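Local coordinates for arginine decarboxylase, A207R protein (Paramecium bursaria Chlorella virus 1, PDB 2NVA) that decarboxylates arginine to agmatine with the help of pyridoxal 5'-phosphate, in a TIM-barrel fold resembling eukaryotic ornithine decarboxylases, at residues A[183-186]-A[187-190]; A[231-234]-A[235-238]. One frame throughout, in Å; residues are numbered along the deposited sequence.

Interaction 1 of 2, residues A[183-186]-A[187-190]; sequences NPEA and YYRA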
# COMPACT_ATOMS: atom_id res chain seq x y z
N ASN A 183 0.73 -1.52 26.73
CA ASN A 183 0.85 -0.63 27.87
C ASN A 183 -0.45 -0.64 28.69
O ASN A 183 -1.39 0.08 28.34
CB ASN A 183 1.14 0.79 27.34
CG ASN A 183 1.25 1.85 28.45
OD1 ASN A 183 1.53 3.01 28.16
ND2 ASN A 183 1.05 1.46 29.68
N PRO A 184 -0.51 -1.45 29.77
CA PRO A 184 -1.77 -1.53 30.52
C PRO A 184 -2.21 -0.22 31.19
O PRO A 184 -3.41 0.03 31.32
CB PRO A 184 -1.49 -2.62 31.56
CG PRO A 184 0.01 -2.57 31.74
CD PRO A 184 0.54 -2.31 30.36
N GLU A 185 -1.24 0.60 31.61
CA GLU A 185 -1.52 1.91 32.23
C GLU A 185 -2.25 2.87 31.29
O GLU A 185 -3.07 3.68 31.73
CB GLU A 185 -0.21 2.52 32.73
CG GLU A 185 -0.34 3.80 33.52
CD GLU A 185 -0.88 3.63 34.93
OE1 GLU A 185 -1.77 4.41 35.32
OE2 GLU A 185 -0.39 2.74 35.68
N ALA A 186 -1.96 2.76 30.00
CA ALA A 186 -2.65 3.56 29.00
C ALA A 186 -4.16 3.29 29.02
O ALA A 186 -4.95 4.22 28.91
CB ALA A 186 -2.08 3.30 27.61
N TYR A 187 -4.56 2.02 29.14
CA TYR A 187 -5.98 1.65 29.21
C TYR A 187 -6.62 2.10 30.51
O TYR A 187 -7.75 2.59 30.50
CB TYR A 187 -6.18 0.14 29.03
CG TYR A 187 -5.95 -0.30 27.61
CD1 TYR A 187 -7.02 -0.48 26.72
CD2 TYR A 187 -4.65 -0.53 27.13
CE1 TYR A 187 -6.80 -0.88 25.40
CE2 TYR A 187 -4.43 -0.93 25.81
CZ TYR A 187 -5.51 -1.10 24.96
OH TYR A 187 -5.28 -1.50 23.66
N TYR A 188 -5.89 1.94 31.61
CA TYR A 188 -6.36 2.40 32.90
C TYR A 188 -6.68 3.90 32.86
O TYR A 188 -7.77 4.32 33.25
CB TYR A 188 -5.34 2.10 33.99
CG TYR A 188 -5.93 2.30 35.37
CD1 TYR A 188 -6.45 1.23 36.09
CD2 TYR A 188 -5.99 3.57 35.94
CE1 TYR A 188 -7.03 1.40 37.35
CE2 TYR A 188 -6.56 3.76 37.22
CZ TYR A 188 -7.09 2.67 37.91
OH TYR A 188 -7.65 2.83 39.16
N ARG A 189 -5.73 4.71 32.40
CA ARG A 189 -5.90 6.17 32.30
C ARG A 189 -7.01 6.56 31.33
O ARG A 189 -7.73 7.54 31.57
CB ARG A 189 -4.57 6.85 31.91
CG ARG A 189 -3.49 6.84 33.01
CD ARG A 189 -2.17 7.40 32.48
NE ARG A 189 -1.30 7.96 33.54
CZ ARG A 189 -0.28 7.33 34.12
NH1 ARG A 189 0.05 6.08 33.76
NH2 ARG A 189 0.44 7.94 35.04
N ALA A 190 -7.14 5.79 30.24
CA ALA A 190 -8.18 6.03 29.24
C ALA A 190 -9.57 5.76 29.82
O ALA A 190 -10.52 6.49 29.53
CB ALA A 190 -7.94 5.17 28.01
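The Tyr187 ring lies alongside the backbone that opens helix 184-204: Asn183 O sits in the plane of the ring, 3.5 Å from the edge carbon Tyr187 CD2. With CG beside its own backbone N (chi1 -73°), the ring is turned back toward the preceding loop. Its hydroxyl is hydrogen-bonded to Gly215 O, next to the cofactor-binding Gly216, and the side chain comes within about 7 Å of the bound pyridoxyl-agmatine adduct. Three i to i+4 hydrogen bonds build this first turn: Tyr188 N to Pro184 O, Ala190 N to Ala186 O and, at 2.9 Å, Arg189 N to Glu185 O.

On the outer side Glu185 forms a salt bridge with Arg189. The glutamate chain bends at chi2 (74°), carrying OE1 over one face of the guanidinium, about 2.9 Å from Arg189 NH1 as modelled, a distance made less sure by the crowding of NH1 against the glutamate chain. The carboxylate and guanidinium planes stand 65° apart, and no N-H points at the oxygen. As modelled, the pair is therefore probably held by charge rather than by a directed hydrogen bond, whereas the backbone hydrogen bonds and the Tyr187 hydroxyl give the turn its directional hold beside the cofactor site.

Interaction 2 of 2, residues A[231-234]-A[235-238]; sequences SDYI and NDAI
With CG set beside the backbone N in both residues (chi1 -67° and -72°), the Asn235 amide is laid by Ser231 O and the Asp236 carboxylate by Asp232 O, each folded back over the preceding turn of helix 229-241. Asn235 CG consequently lies 3.2 Å from Ser231 O, the same carbonyl that accepts the bond from Asn235 N at 2.8 Å. The amide nitrogen Asn235 ND2 is also near this oxygen, but the angle is poor; its hydrogen bond goes to Leu37 O, on the helix that ends at that residue.

Asp236 repeats the geometry one step on, with less favourable chemistry. Its OD2 approaches Asp232 O to 3.3 Å, and both atoms are acceptors. The bond in this pair is made by the backbone, Asp236 N to Asp232 O. The same OD2 lies 3.8 Å from Tyr233 CD1, where carboxylate and ring cross at about a right angle, their planes 86° apart.

On the buried side, Ile238 CG1 packs against Ile234 O at 3.2 Å, while Ile234 CG2 and Ile238 CG1 make a looser apolar contact at 4.3 Å. Ile238 N donates to that same Ile234 O. Around this helix, Phe38 touches Ser231, Ile234 and Asn235, while Tyr187 of helix 184-204 also packs on Ile234.

The helix is thus amphipathic: isoleucines and Ala237 meet the protein interior, and Asp232 and Asp236 line a more polar flank. Asp232 OD1 and Asp236 OD2 are 6.8 Å apart, so the two aspartates would be expected to repel each other modestly; a hydrogen bond from Thr228 OG1 to Asp232 OD2 would offset part of that charge, while the backbone hydrogen bonds keep the turn regular.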
# COMPACT_ATOMS: atom_id res chain seq x y z
N SER A 231 -5.42 -7.66 30.23
CA SER A 231 -6.80 -7.89 30.63
C SER A 231 -7.07 -7.69 32.12
O SER A 231 -8.07 -7.08 32.47
CB SER A 231 -7.28 -9.28 30.17
OG SER A 231 -6.55 -10.31 30.81
N ASP A 232 -6.18 -8.18 32.98
CA ASP A 232 -6.32 -7.99 34.44
C ASP A 232 -6.39 -6.52 34.80
O ASP A 232 -7.22 -6.09 35.62
CB ASP A 232 -5.12 -8.60 35.18
CG ASP A 232 -5.10 -10.09 35.11
OD1 ASP A 232 -6.20 -10.69 34.93
OD2 ASP A 232 -3.99 -10.69 35.24
N TYR A 233 -5.52 -5.73 34.18
CA TYR A 233 -5.48 -4.31 34.50
C TYR A 233 -6.66 -3.54 33.91
O TYR A 233 -7.20 -2.64 34.56
CB TYR A 233 -4.13 -3.70 34.11
CG TYR A 233 -3.72 -2.53 34.97
CD1 TYR A 233 -3.74 -2.61 36.37
CD2 TYR A 233 -3.32 -1.32 34.39
CE1 TYR A 233 -3.36 -1.51 37.17
CE2 TYR A 233 -2.93 -0.23 35.16
CZ TYR A 233 -2.94 -0.32 36.53
OH TYR A 233 -2.57 0.80 37.29
N ILE A 234 -7.08 -3.89 32.70
CA ILE A 234 -8.29 -3.32 32.09
C ILE A 234 -9.50 -3.64 32.97
O ILE A 234 -10.30 -2.76 33.25
CB ILE A 234 -8.50 -3.83 30.64
CG1 ILE A 234 -7.49 -3.17 29.69
CG2 ILE A 234 -9.95 -3.61 30.18
CD1 ILE A 234 -7.38 -3.85 28.31
N ASN A 235 -9.61 -4.89 33.42
CA ASN A 235 -10.71 -5.28 34.33
C ASN A 235 -10.69 -4.55 35.67
O ASN A 235 -11.75 -4.26 36.22
CB ASN A 235 -10.75 -6.80 34.52
CG ASN A 235 -11.14 -7.54 33.24
OD1 ASN A 235 -11.79 -6.97 32.36
ND2 ASN A 235 -10.74 -8.81 33.13
N ASP A 236 -9.49 -4.26 36.18
CA ASP A 236 -9.35 -3.44 37.41
C ASP A 236 -9.90 -2.04 37.18
O ASP A 236 -10.59 -1.49 38.02
CB ASP A 236 -7.89 -3.33 37.85
CG ASP A 236 -7.35 -4.62 38.42
OD1 ASP A 236 -8.16 -5.46 38.92
OD2 ASP A 236 -6.09 -4.81 38.41
N ALA A 237 -9.60 -1.47 36.02
CA ALA A 237 -10.09 -0.14 35.67
C ALA A 237 -11.61 -0.14 35.49
O ALA A 237 -12.28 0.81 35.90
CB ALA A 237 -9.39 0.39 34.42
N ILE A 238 -12.16 -1.20 34.89
CA ILE A 238 -13.61 -1.35 34.72
C ILE A 238 -14.26 -1.37 36.10
O ILE A 238 -15.24 -0.66 36.34
CB ILE A 238 -14.02 -2.63 33.89
CG1 ILE A 238 -13.44 -2.65 32.46
CG2 ILE A 238 -15.57 -2.80 33.83
CD1 ILE A 238 -13.33 -1.24 31.84

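Neither contact closes a long loop: along the chain, 183-186 with 187-190 comes first, at the start of helix 184-204, and 231-234 with 235-238 follows within helix 229-241, in series without nesting or crossing. Helix 184-204 connects parallel barrel strands 170-174 and 210-212 in a beta-alpha-beta unit; helix 229-241 comes after strand 210-212 and before strand 248-251. Their centres about 9 Å apart, the two turns pack directly. Tyr188 CD1 lies 3.5 Å from Ala237 CB, the Tyr188 and Tyr233 rings meet at about 25°, and a weak hydrogen bond joins Glu185 OE2 to Tyr233 OH. Together they join neighbouring helices on the outside of the TIM barrel.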